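Acetyl xylan esterase (PDB 6XYC) probably removes acetyl and feruloyl groups from xylan, as a bifunctional carbohydrate esterase of the alpha/beta-hydrolase class from a gut microbial community. Local coordinates at residues H25-Y30 with A73-N78; A41-Y46 with I115-F120; D93-I98 with T158-D163; A164-F169 with T276-E281. All coordinates share one frame; numbering follows the deposited sequence.

All four contacts belong to one alpha/beta-hydrolase domain and three of them use its central sheet. Contact 1 pairs strand 26-32 with strand 73-77 and contact 2 pairs strand 39-45 with strand 114-120; their centres lie about 9 Å apart, because strands 73-77 and 39-45 are neighbours, and their segments alternate along the chain. Contact 3, its centre about 11 Å from that of contact 2, packs helix 89-103 against the loop leading directly into strand 164-168. That strand, next to 114-120, meets the late helix 269-284 in contact 4. Contacts 3 and 4 follow in series, centres about 17 Å apart; helix 89-103 packs on the Ile43 and Ile117 face, helix 269-284 on the opposite, Ile42 face.

Contact 1. Residues H25-Y30 with A73-N78; sequences HNLDIY and AVISIN
Leu27 and Ile77 face each other as a non-hydrogen-bonded pair where strand 26-32 runs antiparallel to strand 73-77, the place where the sheet changes from antiparallel to parallel pairing. The segment axes come within 4.6 Å at 163°. The tight part is the face bearing Leu27, Ile29, Ile75 and Ile77. Leu27 CB lies 3.8 Å from Ile77 CG2. Its CG is wedged between backbone N and carbonyl carbon (chi1 49°), which brings CD2 alongside Ile75, 3.9 Å from its CG2. Ile29 continues the row, its CG1 beside Ile75 CG1 at 4.0 Å, both side chains pointing the same way. Five backbone bonds close the ladder: Asp28 N to Ser76 O (2.8 Å) and Ser76 N to Asp28 O, Tyr30 N to Val74 O and Val74 N to Tyr30 O, and, past the last bridge, Asn78 N to Asn26 O, nearly straight at 168°.

The other face, with Asp28, Tyr30, Val74 and Ser76, is more loosely joined across the pair. Asp28 CB comes no nearer than 4.2 Å to Ser76 O, and the Tyr30 ring has Val74 O at its edge, near the plane. Asn26, partly exposed, leads its side chain away from strand 73-77, whereas the buried Asn78 turns toward the partner strand and gives its ND2 to Glu23 O. Cohesion between the strands therefore comes from backbone bonds and one apolar face, while on the opposite face Asp28 OD1 pairs with Lys56 NZ and Asn14 N and Ser76 OG with Lys56 O; the ammonium probably stabilises the charged form of Asp28.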
loop_
_atom_site.group_PDB
_atom_site.type_symbol
_atom_site.label_atom_id
_atom_site.label_comp_id
_atom_site.label_asym_id
_atom_site.label_seq_id
_atom_site.Cartn_x
_atom_site.Cartn_y
_atom_site.Cartn_z
ATOM N N HIS A 25 1.114 -14.956 3.516
ATOM C CA HIS A 25 -0.066 -14.422 4.178
ATOM C C HIS A 25 0.183 -14.196 5.666
ATOM O O HIS A 25 -0.733 -14.331 6.483
ATOM C CB HIS A 25 -1.265 -15.349 3.971
ATOM C CG HIS A 25 -1.846 -15.282 2.593
ATOM N ND1 HIS A 25 -2.491 -16.351 2.009
ATOM C CD2 HIS A 25 -1.880 -14.277 1.685
ATOM C CE1 HIS A 25 -2.897 -16.008 0.798
ATOM N NE2 HIS A 25 -2.540 -14.753 0.578
ATOM N N ASN A 26 1.418 -13.869 6.027
ATOM C CA ASN A 26 1.766 -13.500 7.388
ATOM C C ASN A 26 1.902 -11.989 7.515
ATOM O O ASN A 26 2.147 -11.279 6.540
ATOM C CB ASN A 26 3.073 -14.164 7.821
ATOM C CG ASN A 26 2.919 -15.641 8.098
ATOM O OD1 ASN A 26 1.811 -16.162 8.190
ATOM N ND2 ASN A 26 4.051 -16.326 8.249
ATOM N N LEU A 27 1.753 -11.507 8.744
ATOM C CA LEU A 27 2.007 -10.108 9.052
ATOM C C LEU A 27 2.661 -10.008 10.420
ATOM O O LEU A 27 2.653 -10.959 11.205
ATOM C CB LEU A 27 0.716 -9.278 9.014
ATOM C CG LEU A 27 -0.508 -9.784 9.772
ATOM C CD1 LEU A 27 -0.409 -9.470 11.245
ATOM C CD2 LEU A 27 -1.760 -9.160 9.152
ATOM N N ASP A 28 3.242 -8.842 10.690
ATOM C CA ASP A 28 3.819 -8.520 11.988
ATOM C C ASP A 28 3.077 -7.324 12.565
ATOM O O ASP A 28 2.718 -6.397 11.831
ATOM C CB ASP A 28 5.310 -8.207 11.871
ATOM C CG ASP A 28 6.092 -9.317 11.198
ATOM O OD1 ASP A 28 5.694 -10.497 11.328
ATOM O OD2 ASP A 28 7.100 -8.996 10.538
ATOM N N ILE A 29 2.846 -7.340 13.876
ATOM C CA ILE A 29 2.131 -6.263 14.556
ATOM C C ILE A 29 3.019 -5.714 15.665
ATOM O O ILE A 29 3.530 -6.479 16.485
ATOM C CB ILE A 29 0.789 -6.750 15.133
ATOM C CG1 ILE A 29 -0.114 -7.296 14.026
ATOM C CG2 ILE A 29 0.095 -5.619 15.872
ATOM C CD1 ILE A 29 -1.370 -7.968 14.540
ATOM N N TYR A 30 3.186 -4.395 15.699
ATOM C CA TYR A 30 3.969 -3.712 16.724
ATOM C C TYR A 30 3.122 -2.616 17.360
ATOM O O TYR A 30 2.453 -1.861 16.650
ATOM C CB TYR A 30 5.245 -3.091 16.144
ATOM C CG TYR A 30 6.160 -4.063 15.441
ATOM C CD1 TYR A 30 7.153 -4.733 16.134
ATOM C CD2 TYR A 30 6.039 -4.299 14.077
ATOM C CE1 TYR A 30 7.998 -5.615 15.493
ATOM C CE2 TYR A 30 6.876 -5.186 13.428
ATOM C CZ TYR A 30 7.858 -5.841 14.144
ATOM O OH TYR A 30 8.701 -6.724 13.511
ATOM N N ALA A 73 -0.069 1.925 16.128
ATOM C CA ALA A 73 0.248 0.523 15.913
ATOM C C ALA A 73 0.647 0.323 14.455
ATOM O O ALA A 73 0.065 0.931 13.549
ATOM C CB ALA A 73 -0.951 -0.359 16.256
ATOM N N VAL A 74 1.649 -0.524 14.225
ATOM C CA VAL A 74 2.171 -0.772 12.886
ATOM C C VAL A 74 1.957 -2.237 12.545
ATOM O O VAL A 74 2.358 -3.124 13.307
ATOM C CB VAL A 74 3.660 -0.395 12.772
ATOM C CG1 VAL A 74 4.219 -0.876 11.433
ATOM C CG2 VAL A 74 3.859 1.112 12.941
ATOM N N ILE A 75 1.341 -2.488 11.396
ATOM C CA ILE A 75 1.113 -3.838 10.904
ATOM C C ILE A 75 1.779 -3.949 9.539
ATOM O O ILE A 75 1.314 -3.345 8.567
ATOM C CB ILE A 75 -0.384 -4.170 10.816
ATOM C CG1 ILE A 75 -1.056 -3.921 12.169
ATOM C CG2 ILE A 75 -0.590 -5.603 10.384
ATOM C CD1 ILE A 75 -1.776 -2.593 12.267
ATOM N N SER A 76 2.858 -4.716 9.459
ATOM C CA SER A 76 3.591 -4.920 8.215
ATOM C C SER A 76 3.208 -6.271 7.630
ATOM O O SER A 76 3.350 -7.300 8.296
ATOM C CB SER A 76 5.099 -4.838 8.454
ATOM O OG SER A 76 5.806 -4.872 7.226
ATOM N N ILE A 77 2.747 -6.269 6.384
ATOM C CA ILE A 77 2.134 -7.451 5.799
ATOM C C ILE A 77 2.984 -7.985 4.657
ATOM O O ILE A 77 3.649 -7.234 3.934
ATOM C CB ILE A 77 0.698 -7.161 5.303
ATOM C CG1 ILE A 77 0.716 -6.133 4.160
ATOM C CG2 ILE A 77 -0.175 -6.659 6.443
ATOM C CD1 ILE A 77 -0.623 -5.958 3.473
ATOM N N ASN A 78 2.945 -9.306 4.493
ATOM C CA ASN A 78 3.385 -9.950 3.265
ATOM C C ASN A 78 2.227 -10.033 2.272
ATOM O O ASN A 78 1.055 -9.986 2.645
ATOM C CB ASN A 78 3.924 -11.354 3.551
ATOM C CG ASN A 78 5.297 -11.342 4.185
ATOM O OD1 ASN A 78 6.028 -10.355 4.120
ATOM N ND2 ASN A 78 5.659 -12.461 4.801
#

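Contact 2. Residues A41-Y46 with I115-F120; sequences AIIIIY and IGITGF
The parallel core of the alpha/beta-hydrolase sheet is formed here by strands 39-45 and 114-120, the second leading into the probable nucleophile elbow, a GxSxG turn that begins at Gly119. Gly116 N bonds to Ala41 O, Ile43 N to Gly116 O (2.8 Å, 172°) and Thr118 N to Ile43 O. Toward the elbow the ladder weakens: Ile45 N to Thr118 O and Phe120 N to Ile45 O, at 3.4 Å, are both weak.

On the face of Ile43, Ile45, Ile115 and Ile117, Ile43 CD1 reaches Ile115 CG2 at 3.8 Å, and Ile117, its CG1 anti to the backbone N (chi1 -165°), extends CD1 to 4.0 Å from Ile45 CD1. On the opposite face Thr118 CG2 touches Ile42 CG2 at 3.8 Å and Ile44 CG2 at 3.6 Å. Ile42 bends its CD1 over Gly116, 3.9 Å from the CA, where a side chain would collide with it. Trimmed to an alanine, Ile42 would probably leave a gap above Gly116 and Thr118 CG2 without one of its two methyl neighbours. At the elbow end Tyr46 CA sits over a face of the Phe120 ring, a CH-pi contact 4.2 Å from the centroid.

The side-chain contacts across the pair are made by carbon, the Thr118 hydroxyl being taken up by Val166 O of the next strand, and the backbone bonds that grip the strands slacken next to the ligand pocket.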
loop_
_atom_site.group_PDB
_atom_site.type_symbol
_atom_site.label_atom_id
_atom_site.label_comp_id
_atom_site.label_asym_id
_atom_site.label_seq_id
_atom_site.Cartn_x
_atom_site.Cartn_y
_atom_site.Cartn_z
ATOM N N ALA A 41 -4.182 2.386 13.936
ATOM C CA ALA A 41 -3.341 1.436 13.226
ATOM C C ALA A 41 -2.936 1.943 11.846
ATOM O O ALA A 41 -3.703 2.626 11.156
ATOM C CB ALA A 41 -4.044 0.078 13.077
ATOM N N ILE A 42 -1.713 1.584 11.451
ATOM C CA ILE A 42 -1.199 1.844 10.109
ATOM C C ILE A 42 -0.691 0.525 9.540
ATOM O O ILE A 42 0.177 -0.120 10.146
ATOM C CB ILE A 42 -0.066 2.884 10.104
ATOM C CG1 ILE A 42 -0.514 4.181 10.786
ATOM C CG2 ILE A 42 0.400 3.148 8.670
ATOM C CD1 ILE A 42 -1.602 4.931 10.057
ATOM N N ILE A 43 -1.217 0.132 8.381
ATOM C CA ILE A 43 -0.721 -1.029 7.650
ATOM C C ILE A 43 0.364 -0.565 6.689
ATOM O O ILE A 43 0.185 0.417 5.957
ATOM C CB ILE A 43 -1.861 -1.732 6.900
ATOM C CG1 ILE A 43 -2.826 -2.373 7.904
ATOM C CG2 ILE A 43 -1.305 -2.784 5.949
ATOM C CD1 ILE A 43 -4.139 -2.817 7.305
ATOM N N ILE A 44 1.505 -1.253 6.699
ATOM C CA ILE A 44 2.613 -0.870 5.832
ATOM C C ILE A 44 2.976 -2.037 4.927
ATOM O O ILE A 44 2.869 -3.209 5.307
ATOM C CB ILE A 44 3.845 -0.396 6.633
ATOM C CG1 ILE A 44 4.535 -1.554 7.355
ATOM C CG2 ILE A 44 3.444 0.672 7.648
ATOM C CD1 ILE A 44 5.844 -1.149 8.035
ATOM N N ILE A 45 3.434 -1.706 3.719
ATOM C CA ILE A 45 3.670 -2.704 2.676
ATOM C C ILE A 45 4.990 -2.398 1.979
ATOM O O ILE A 45 5.179 -1.294 1.452
ATOM C CB ILE A 45 2.534 -2.743 1.636
ATOM C CG1 ILE A 45 1.163 -2.787 2.315
ATOM C CG2 ILE A 45 2.727 -3.946 0.695
ATOM C CD1 ILE A 45 0.019 -2.619 1.329
ATOM N N TYR A 46 5.877 -3.385 1.935
ATOM C CA TYR A 46 7.177 -3.214 1.301
ATOM C C TYR A 46 7.030 -3.030 -0.206
ATOM O O TYR A 46 6.013 -3.389 -0.813
ATOM C CB TYR A 46 8.066 -4.433 1.560
ATOM C CG TYR A 46 7.412 -5.752 1.187
ATOM C CD1 TYR A 46 6.857 -6.570 2.165
ATOM C CD2 TYR A 46 7.326 -6.177 -0.139
ATOM C CE1 TYR A 46 6.247 -7.766 1.839
ATOM C CE2 TYR A 46 6.723 -7.384 -0.474
ATOM C CZ TYR A 46 6.176 -8.169 0.522
ATOM O OH TYR A 46 5.571 -9.363 0.207
ATOM N N ILE A 115 -7.700 3.097 10.438
ATOM C CA ILE A 115 -6.717 2.189 9.855
ATOM C C ILE A 115 -6.199 2.874 8.601
ATOM O O ILE A 115 -6.876 2.882 7.566
ATOM C CB ILE A 115 -7.298 0.812 9.526
ATOM C CG1 ILE A 115 -7.890 0.173 10.783
ATOM C CG2 ILE A 115 -6.228 -0.092 8.933
ATOM C CD1 ILE A 115 -8.497 -1.207 10.557
ATOM N N GLY A 116 -5.005 3.456 8.685
ATOM C CA GLY A 116 -4.334 3.973 7.513
ATOM C C GLY A 116 -3.491 2.910 6.842
ATOM O O GLY A 116 -3.279 1.820 7.373
ATOM N N ILE A 117 -3.002 3.241 5.651
ATOM C CA ILE A 117 -2.205 2.298 4.875
ATOM C C ILE A 117 -1.146 3.074 4.102
ATOM O O ILE A 117 -1.395 4.178 3.609
ATOM C CB ILE A 117 -3.098 1.445 3.947
ATOM C CG1 ILE A 117 -2.326 0.239 3.424
ATOM C CG2 ILE A 117 -3.641 2.278 2.798
ATOM C CD1 ILE A 117 -3.196 -0.851 2.828
ATOM N N THR A 118 0.050 2.493 4.016
ATOM C CA THR A 118 1.166 3.130 3.336
ATOM C C THR A 118 2.114 2.047 2.835
ATOM O O THR A 118 2.155 0.935 3.369
ATOM C CB THR A 118 1.915 4.105 4.265
ATOM O OG1 THR A 118 2.966 4.760 3.551
ATOM C CG2 THR A 118 2.493 3.369 5.470
ATOM N N GLY A 119 2.856 2.377 1.789
ATOM C CA GLY A 119 3.829 1.462 1.224
ATOM C C GLY A 119 4.723 2.229 0.281
ATOM O O GLY A 119 4.412 3.363 -0.109
ATOM N N PHE A 120 5.850 1.617 -0.088
ATOM C CA PHE A 120 6.764 2.246 -1.039
ATOM C C PHE A 120 6.897 1.406 -2.312
ATOM O O PHE A 120 6.877 0.175 -2.251
ATOM C CB PHE A 120 8.156 2.538 -0.394
ATOM C CG PHE A 120 8.764 1.394 0.378
ATOM C CD1 PHE A 120 8.417 1.151 1.696
ATOM C CD2 PHE A 120 9.731 0.598 -0.210
ATOM C CE1 PHE A 120 8.988 0.109 2.394
ATOM C CE2 PHE A 120 10.307 -0.431 0.488
ATOM C CZ PHE A 120 9.937 -0.676 1.787
#

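Contact 3. Residues D93-I98 with T158-D163; sequences DVKAAI and TGSHVD
Ile98, Ser160 and Lys95 carry most of this contact between helix 89-103 and the loop 158-163. Ile98 points at the loop and lays two methyls against Ser160 O from one side: CG2 lies 3.4 Å and CD1 3.6 Å from Ser160 O. Its CG1 is anti to the carbonyl carbon (chi1 -68°), and CD1 goes on to meet Val162 CG1 at 3.7 Å, the two side chains crossing at about a right angle. A glycine in place of Ile98 would probably open a gap beside the Ser160 peptide and leave Val162 CG1 without its apolar partner on the helix.

Lys95 meets Ser160 with its aliphatic chain, not its amine. The lysine chain bends at chi2 (-82°), which brings CD alongside the serine, 3.6 Å from Ser160 OG, and carries the amine past it. Lys95 NZ then donates at 3.0 Å to a water that lies 2.7 Å from Ser160 O and can donate to it. Each polar end also has a partner beyond the two segments: Lys95 NZ bonds to Thr133 OG1 and Ser160 OG to Glu149 OE1. Between these two segments there are only van der Waals contacts and the water link.

One turn further along the helix, Arg102 bonds to Gly159 O and His161 O. Behind, Ile98 rests on Ile43 of strand 39-45 and Val162 on Ile117 of strand 114-120, which places the contact over the sheet just ahead of strand 164-168.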
loop_
_atom_site.group_PDB
_atom_site.type_symbol
_atom_site.label_atom_id
_atom_site.label_comp_id
_atom_site.label_asym_id
_atom_site.label_seq_id
_atom_site.Cartn_x
_atom_site.Cartn_y
_atom_site.Cartn_z
ATOM N N ASP A 93 -4.801 -10.134 -1.221
ATOM C CA ASP A 93 -4.011 -10.353 -0.014
ATOM C C ASP A 93 -4.100 -9.153 0.916
ATOM O O ASP A 93 -4.352 -9.297 2.117
ATOM C CB ASP A 93 -2.558 -10.635 -0.394
ATOM C CG ASP A 93 -2.383 -11.990 -1.050
ATOM O OD1 ASP A 93 -3.320 -12.809 -0.988
ATOM O OD2 ASP A 93 -1.302 -12.240 -1.636
ATOM N N VAL A 94 -3.899 -7.953 0.371
ATOM C CA VAL A 94 -3.983 -6.737 1.175
ATOM C C VAL A 94 -5.357 -6.630 1.824
ATOM O O VAL A 94 -5.478 -6.354 3.021
ATOM C CB VAL A 94 -3.672 -5.499 0.313
ATOM C CG1 VAL A 94 -3.879 -4.228 1.133
ATOM C CG2 VAL A 94 -2.261 -5.576 -0.238
ATOM N N LYS A 95 -6.419 -6.855 1.043
ATOM C CA LYS A 95 -7.768 -6.741 1.590
ATOM C C LYS A 95 -7.979 -7.728 2.732
ATOM O O LYS A 95 -8.580 -7.388 3.755
ATOM C CB LYS A 95 -8.797 -6.963 0.478
ATOM C CG LYS A 95 -8.715 -5.943 -0.659
ATOM C CD LYS A 95 -9.445 -4.646 -0.326
ATOM C CE LYS A 95 -9.319 -3.644 -1.462
ATOM N NZ LYS A 95 -10.340 -2.554 -1.387
ATOM N N ALA A 96 -7.467 -8.951 2.582
ATOM C CA ALA A 96 -7.603 -9.945 3.638
ATOM C C ALA A 96 -6.850 -9.516 4.887
ATOM O O ALA A 96 -7.325 -9.717 6.009
ATOM C CB ALA A 96 -7.093 -11.304 3.153
ATOM N N ALA A 97 -5.672 -8.921 4.714
ATOM C CA ALA A 97 -4.934 -8.432 5.870
ATOM C C ALA A 97 -5.710 -7.335 6.587
ATOM O O ALA A 97 -5.758 -7.307 7.820
ATOM C CB ALA A 97 -3.561 -7.908 5.441
ATOM N N ILE A 98 -6.309 -6.414 5.827
ATOM C CA ILE A 98 -7.101 -5.341 6.422
ATOM C C ILE A 98 -8.260 -5.922 7.224
ATOM O O ILE A 98 -8.532 -5.502 8.356
ATOM C CB ILE A 98 -7.609 -4.383 5.330
ATOM C CG1 ILE A 98 -6.453 -3.609 4.698
ATOM C CG2 ILE A 98 -8.632 -3.428 5.917
ATOM C CD1 ILE A 98 -6.796 -2.997 3.364
ATOM N N THR A 158 -16.126 -8.769 7.604
ATOM C CA THR A 158 -15.536 -7.533 8.088
ATOM C C THR A 158 -15.203 -6.603 6.927
ATOM O O THR A 158 -14.802 -7.046 5.846
ATOM C CB THR A 158 -14.265 -7.830 8.887
ATOM O OG1 THR A 158 -14.562 -8.736 9.960
ATOM C CG2 THR A 158 -13.674 -6.552 9.457
ATOM N N GLY A 159 -15.359 -5.302 7.158
ATOM C CA GLY A 159 -15.026 -4.333 6.132
ATOM C C GLY A 159 -13.531 -4.254 5.885
ATOM O O GLY A 159 -12.708 -4.447 6.784
ATOM N N SER A 160 -13.180 -3.938 4.637
ATOM C CA SER A 160 -11.792 -3.888 4.203
ATOM C C SER A 160 -11.347 -2.479 3.827
ATOM O O SER A 160 -10.318 -2.317 3.161
ATOM C CB SER A 160 -11.579 -4.830 3.022
ATOM O OG SER A 160 -12.321 -4.406 1.890
ATOM N N HIS A 161 -12.087 -1.457 4.254
ATOM C CA HIS A 161 -11.798 -0.082 3.868
ATOM C C HIS A 161 -10.618 0.475 4.661
ATOM O O HIS A 161 -10.327 0.037 5.780
ATOM C CB HIS A 161 -13.037 0.791 4.074
ATOM C CG HIS A 161 -13.102 1.450 5.416
ATOM N ND1 HIS A 161 -13.720 0.868 6.503
ATOM C CD2 HIS A 161 -12.639 2.650 5.842
ATOM C CE1 HIS A 161 -13.629 1.679 7.542
ATOM N NE2 HIS A 161 -12.973 2.765 7.169
ATOM N N VAL A 162 -9.919 1.427 4.046
ATOM C CA VAL A 162 -8.835 2.162 4.681
ATOM C C VAL A 162 -9.250 3.622 4.791
ATOM O O VAL A 162 -10.034 4.124 3.981
ATOM C CB VAL A 162 -7.503 2.030 3.907
ATOM C CG1 VAL A 162 -6.962 0.607 4.004
ATOM C CG2 VAL A 162 -7.686 2.446 2.456
ATOM N N ASP A 163 -8.696 4.313 5.790
ATOM C CA ASP A 163 -9.138 5.666 6.112
ATOM C C ASP A 163 -8.228 6.757 5.563
ATOM O O ASP A 163 -8.661 7.916 5.479
ATOM C CB ASP A 163 -9.254 5.847 7.627
ATOM C CG ASP A 163 -10.317 4.965 8.236
ATOM O OD1 ASP A 163 -9.974 4.114 9.078
ATOM O OD2 ASP A 163 -11.499 5.121 7.875
HETATM O O HOH W 1 -9.598 -0.895 1.032
#

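Contact 4. Residues A164-F169 with T276-E281; sequences AVVDWF and TDFFTE
Strand 164-168 and segment 276-281 of helix 269-284 run nearly antiparallel, at 170°, with axes 9.2 Å apart at closest; Ala164 and Phe279 have the nearest CA atoms, 7.1 Å apart. Ala164 and Val166, two residues apart on the strand, both point at the helix, which answers with the consecutive rings of Phe278 and Phe279. Val166 CG2 is the focal methyl: it touches Phe278 CD2 at 3.5 Å and lies over one face of the Phe279 ring, a CH-pi contact 3.9 Å from the centroid. Ala164 CB meets both rings, coming 3.9 Å from Phe278 CE2, while its carbonyl O lies at the Phe279 edge, near the ring plane. Phe278 CG is swung opposite the backbone N (chi1 172°), carrying the ring across to the strand, where CE2 also approaches Val165 O at 3.3 Å. The interface is thus built from methyls, aromatic carbons and backbone carbonyl oxygens.

Around it, strand 164-168 is flanked by strands 114-120 and 222-227, and Val166 O accepts from Thr118 OG1 on the first. Phe278 touches Leu223 of strand 222-227 and Phe279 meets Ile42 CD1 of strand 39-45; with the 170° angle, this lays helix 269-284 along the sheet as one of its covering helices.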
loop_
_atom_site.group_PDB
_atom_site.type_symbol
_atom_site.label_atom_id
_atom_site.label_comp_id
_atom_site.label_asym_id
_atom_site.label_seq_id
_atom_site.Cartn_x
_atom_site.Cartn_y
_atom_site.Cartn_z
ATOM N N ALA A 164 -6.996 6.419 5.188
ATOM C CA ALA A 164 -6.037 7.382 4.664
ATOM C C ALA A 164 -4.897 6.601 4.033
ATOM O O ALA A 164 -4.635 5.452 4.410
ATOM C CB ALA A 164 -5.513 8.315 5.764
ATOM N N VAL A 165 -4.227 7.224 3.070
ATOM C CA VAL A 165 -3.194 6.557 2.290
ATOM C C VAL A 165 -1.972 7.456 2.217
ATOM O O VAL A 165 -2.094 8.666 2.004
ATOM C CB VAL A 165 -3.681 6.213 0.869
ATOM C CG1 VAL A 165 -2.548 5.582 0.055
ATOM C CG2 VAL A 165 -4.902 5.302 0.915
ATOM N N VAL A 166 -0.791 6.868 2.386
ATOM C CA VAL A 166 0.473 7.529 2.062
ATOM C C VAL A 166 1.182 6.676 1.018
ATOM O O VAL A 166 1.505 5.507 1.272
ATOM C CB VAL A 166 1.358 7.738 3.298
ATOM C CG1 VAL A 166 2.712 8.298 2.875
ATOM C CG2 VAL A 166 0.679 8.681 4.273
ATOM N N ASP A 167 1.417 7.265 -0.153
ATOM C CA ASP A 167 1.961 6.570 -1.315
ATOM C C ASP A 167 3.387 7.063 -1.527
ATOM O O ASP A 167 3.603 8.208 -1.946
ATOM C CB ASP A 167 1.075 6.825 -2.533
ATOM C CG ASP A 167 1.770 6.562 -3.844
ATOM O OD1 ASP A 167 2.744 5.784 -3.885
ATOM O OD2 ASP A 167 1.325 7.141 -4.860
ATOM N N TRP A 168 4.361 6.205 -1.215
ATOM C CA TRP A 168 5.769 6.519 -1.446
ATOM C C TRP A 168 6.158 6.004 -2.832
ATOM O O TRP A 168 6.302 4.796 -3.032
ATOM C CB TRP A 168 6.676 5.895 -0.390
ATOM C CG TRP A 168 6.520 6.346 1.032
ATOM C CD1 TRP A 168 5.649 5.844 1.950
ATOM C CD2 TRP A 168 7.289 7.350 1.713
ATOM N NE1 TRP A 168 5.818 6.479 3.159
ATOM C CE2 TRP A 168 6.812 7.411 3.039
ATOM C CE3 TRP A 168 8.329 8.210 1.331
ATOM C CZ2 TRP A 168 7.333 8.301 3.981
ATOM C CZ3 TRP A 168 8.840 9.094 2.270
ATOM C CH2 TRP A 168 8.348 9.127 3.578
ATOM N N PHE A 169 6.346 6.926 -3.776
ATOM C CA PHE A 169 6.823 6.658 -5.140
ATOM C C PHE A 169 6.303 5.336 -5.720
ATOM O O PHE A 169 7.065 4.499 -6.204
ATOM C CB PHE A 169 8.369 6.723 -5.228
ATOM C CG PHE A 169 9.120 6.018 -4.095
ATOM C CD1 PHE A 169 9.588 6.734 -2.997
ATOM C CD2 PHE A 169 9.410 4.657 -4.160
ATOM C CE1 PHE A 169 10.283 6.105 -1.971
ATOM C CE2 PHE A 169 10.102 4.027 -3.129
ATOM C CZ PHE A 169 10.543 4.753 -2.038
ATOM N N THR A 276 3.812 11.159 9.221
ATOM C CA THR A 276 3.205 11.009 10.540
ATOM C C THR A 276 2.287 12.180 10.864
ATOM O O THR A 276 1.255 11.988 11.511
ATOM C CB THR A 276 4.283 10.855 11.619
ATOM O OG1 THR A 276 5.226 11.928 11.534
ATOM C CG2 THR A 276 5.010 9.532 11.453
ATOM N N ASP A 277 2.631 13.387 10.415
ATOM C CA ASP A 277 1.717 14.514 10.566
ATOM C C ASP A 277 0.420 14.258 9.808
ATOM O O ASP A 277 -0.677 14.487 10.334
ATOM C CB ASP A 277 2.382 15.808 10.078
ATOM C CG ASP A 277 3.358 16.388 11.088
ATOM O OD1 ASP A 277 3.446 15.853 12.214
ATOM O OD2 ASP A 277 4.039 17.381 10.753
ATOM N N PHE A 278 0.533 13.769 8.570
ATOM C CA PHE A 278 -0.643 13.478 7.754
ATOM C C PHE A 278 -1.545 12.463 8.443
ATOM O O PHE A 278 -2.744 12.701 8.636
ATOM C CB PHE A 278 -0.182 12.979 6.380
ATOM C CG PHE A 278 -1.290 12.460 5.511
ATOM C CD1 PHE A 278 -2.090 13.340 4.791
ATOM C CD2 PHE A 278 -1.529 11.101 5.397
ATOM C CE1 PHE A 278 -3.117 12.870 3.981
ATOM C CE2 PHE A 278 -2.556 10.622 4.592
ATOM C CZ PHE A 278 -3.349 11.510 3.880
ATOM N N PHE A 279 -0.978 11.322 8.836
ATOM C CA PHE A 279 -1.774 10.297 9.503
ATOM C C PHE A 279 -2.364 10.825 10.799
ATOM O O PHE A 279 -3.509 10.508 11.142
ATOM C CB PHE A 279 -0.932 9.042 9.778
ATOM C CG PHE A 279 -0.841 8.096 8.610
ATOM C CD1 PHE A 279 -1.942 7.787 7.831
ATOM C CD2 PHE A 279 0.368 7.489 8.301
ATOM C CE1 PHE A 279 -1.838 6.912 6.764
ATOM C CE2 PHE A 279 0.472 6.616 7.238
ATOM C CZ PHE A 279 -0.629 6.326 6.467
ATOM N N THR A 280 -1.601 11.635 11.536
ATOM C CA THR A 280 -2.119 12.182 12.788
ATOM C C THR A 280 -3.288 13.120 12.520
ATOM O O THR A 280 -4.325 13.046 13.187
ATOM C CB THR A 280 -1.021 12.912 13.565
ATOM O OG1 THR A 280 -0.009 11.983 13.972
ATOM C CG2 THR A 280 -1.620 13.600 14.801
ATOM N N GLU A 281 -3.136 14.008 11.534
ATOM C CA GLU A 281 -4.232 14.900 11.161
ATOM C C GLU A 281 -5.448 14.106 10.697
ATOM O O GLU A 281 -6.583 14.423 11.067
ATOM C CB GLU A 281 -3.775 15.872 10.071
ATOM C CG GLU A 281 -2.595 16.747 10.464
ATOM C CD GLU A 281 -1.795 17.241 9.272
ATOM O OE1 GLU A 281 -0.891 18.076 9.476
ATOM O OE2 GLU A 281 -2.061 16.799 8.133
#